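Side-chain contact in CELL division protein FTSZ homolog 1 (Methanocaldococcus jannaschii, PDB 2VAP), which binds GTP and probably hydrolyses it, and is thought to polymerise in a GTP-dependent manner into the ring at the future division site: residues 41-46 against 141-146. Numbering follows the deposited sequence.
Sequences TVVGCG and PVVAEI. With GDP (guanosine-5'-diphosphate), chain B.
Val143 drops from one face of helix 135-149 onto Val43 and Cys45 of strand 40-45, a helix-on-sheet contact in the Rossmann-like GTPase domain that FtsZ shares with tubulin. The strand is an inner one of the parallel sheet, flanked by strands 64-70 and 124-130, and the helix packs on one face of the sheet, running roughly antiparallel to the strand. The CA atoms of Val43 and Val143 are 8.0 Å apart. No hydrogen bond crosses between the two segments, and the contact is apolar and buried.

The two valines meet tip to tip. Val143 CG1 does the touching on the helix side: it lies 3.9 Å from Val43 CG1, with Val43 CB and CG2 slightly farther, so this one methyl faces the fork of the valine, nearest to CG1. In Val143, CG1 is anti to the backbone N (chi1 -180°), which leaves the other methyl, CG2, to turn toward the nucleotide end of the strand. Beyond the pair, Val143 also touches Ile69 and Ile127 of the flanking strands, and Val43 reaches Ile119 of helix 112-119.

Cys45, two residues on and therefore on the same face of the strand, adds a thiol to this apolar layer. Its side chain also lies beside Ile69 and close to Gly136, a GTP-binding residue near the start of the same helix 135-149. The next residue, Gly46, has a positive phi of 80° and brings its CA to 3.6 Å from O2B of the GDP beta-phosphate. The cysteine end of this layer thus lies next to the phosphate-binding turn, and its last member is the sulfur, with Cys45 SG 4.0 Å from Val143 CG2.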
# COMPACT_ATOMS: atom_id res chain seq x y z
N THR A 41 -9.05 7.07 2.67
CA THR A 41 -8.03 8.07 2.98
C THR A 41 -6.65 7.41 3.02
O THR A 41 -6.48 6.34 3.60
CB THR A 41 -8.33 8.77 4.33
OG1 THR A 41 -9.64 9.35 4.28
CG2 THR A 41 -7.32 9.88 4.60
N VAL A 42 -5.68 8.05 2.37
CA VAL A 42 -4.29 7.59 2.40
C VAL A 42 -3.47 8.56 3.26
O VAL A 42 -3.44 9.76 2.99
CB VAL A 42 -3.68 7.49 0.97
CG1 VAL A 42 -2.26 6.94 1.03
CG2 VAL A 42 -4.56 6.63 0.07
N VAL A 43 -2.82 8.02 4.29
CA VAL A 43 -2.01 8.82 5.20
C VAL A 43 -0.53 8.48 5.05
O VAL A 43 -0.12 7.34 5.28
CB VAL A 43 -2.44 8.63 6.68
CG1 VAL A 43 -1.64 9.56 7.60
CG2 VAL A 43 -3.93 8.89 6.84
N GLY A 44 0.27 9.47 4.65
CA GLY A 44 1.71 9.31 4.49
C GLY A 44 2.46 9.96 5.64
O GLY A 44 2.29 11.15 5.90
N CYS A 45 3.31 9.18 6.30
CA CYS A 45 3.99 9.62 7.52
C CYS A 45 5.50 9.76 7.31
O CYS A 45 6.15 8.84 6.81
CB CYS A 45 3.71 8.64 8.66
SG CYS A 45 1.97 8.21 8.88
N GLY A 46 6.05 10.91 7.70
CA GLY A 46 7.49 11.15 7.61
C GLY A 46 7.95 11.53 6.22
O GLY A 46 7.13 11.75 5.32
N PRO A 141 2.15 3.48 13.52
CA PRO A 141 1.31 2.66 14.41
C PRO A 141 0.24 3.47 15.16
O PRO A 141 -0.83 2.93 15.47
CB PRO A 141 2.31 2.07 15.41
CG PRO A 141 3.63 2.16 14.72
CD PRO A 141 3.56 3.43 13.95
N VAL A 142 0.52 4.74 15.45
CA VAL A 142 -0.45 5.62 16.11
C VAL A 142 -1.62 5.93 15.17
O VAL A 142 -2.78 5.84 15.57
CB VAL A 142 0.20 6.93 16.63
CG1 VAL A 142 -0.84 7.82 17.31
CG2 VAL A 142 1.34 6.61 17.60
N VAL A 143 -1.31 6.27 13.92
CA VAL A 143 -2.34 6.50 12.90
C VAL A 143 -3.19 5.24 12.72
O VAL A 143 -4.42 5.32 12.64
CB VAL A 143 -1.73 6.95 11.54
CG1 VAL A 143 -2.83 7.18 10.51
CG2 VAL A 143 -0.90 8.21 11.71
N ALA A 144 -2.52 4.08 12.67
CA ALA A 144 -3.20 2.79 12.54
C ALA A 144 -4.16 2.53 13.70
O ALA A 144 -5.28 2.06 13.49
CB ALA A 144 -2.18 1.67 12.42
N GLU A 145 -3.72 2.84 14.92
CA GLU A 145 -4.56 2.68 16.12
C GLU A 145 -5.79 3.59 16.06
O GLU A 145 -6.90 3.16 16.37
CB GLU A 145 -3.75 2.93 17.39
CG GLU A 145 -4.53 2.65 18.68
CD GLU A 145 -3.73 2.89 19.95
OE1 GLU A 145 -2.58 3.37 19.87
OE2 GLU A 145 -4.26 2.58 21.04
N ILE A 146 -5.57 4.84 15.65
CA ILE A 146 -6.65 5.82 15.49
C ILE A 146 -7.65 5.35 14.43
O ILE A 146 -8.87 5.46 14.61
CB ILE A 146 -6.10 7.23 15.17
CG1 ILE A 146 -5.31 7.78 16.36
CG2 ILE A 146 -7.23 8.19 14.80
CD1 ILE A 146 -4.39 8.96 16.03
PB GDP B . 11.46 9.85 8.81
O1B GDP B . 12.09 10.14 10.16
O2B GDP B . 11.06 11.15 8.16
O3B GDP B . 10.24 8.98 9.01
O3A GDP B . 12.55 9.08 7.92
PA GDP B . 12.48 8.96 6.31
O1A GDP B . 11.06 8.86 5.82
O2A GDP B . 13.22 10.09 5.64
O5' GDP B . 13.26 7.58 6.04
C5' GDP B . 12.80 6.37 6.65
C4' GDP B . 13.10 5.21 5.73
O4' GDP B . 12.48 5.41 4.45
C3' GDP B . 14.59 5.07 5.46
O3' GDP B . 15.21 4.16 6.37
C2' GDP B . 14.67 4.60 4.02
O2' GDP B . 14.68 3.18 3.95
C1' GDP B . 13.38 5.10 3.39
N9 GDP B . 13.60 6.31 2.54
C8 GDP B . 14.38 7.37 2.80
N7 GDP B . 14.32 8.28 1.79
C5 GDP B . 13.48 7.80 0.86
C6 GDP B . 12.95 8.25 -0.45
O6 GDP B . 13.30 9.34 -0.95
N1 GDP B . 12.09 7.44 -1.09
C2 GDP B . 11.69 6.26 -0.58
N2 GDP B . 10.81 5.49 -1.28
N3 GDP B . 12.13 5.79 0.61
C4 GDP B . 13.00 6.50 1.36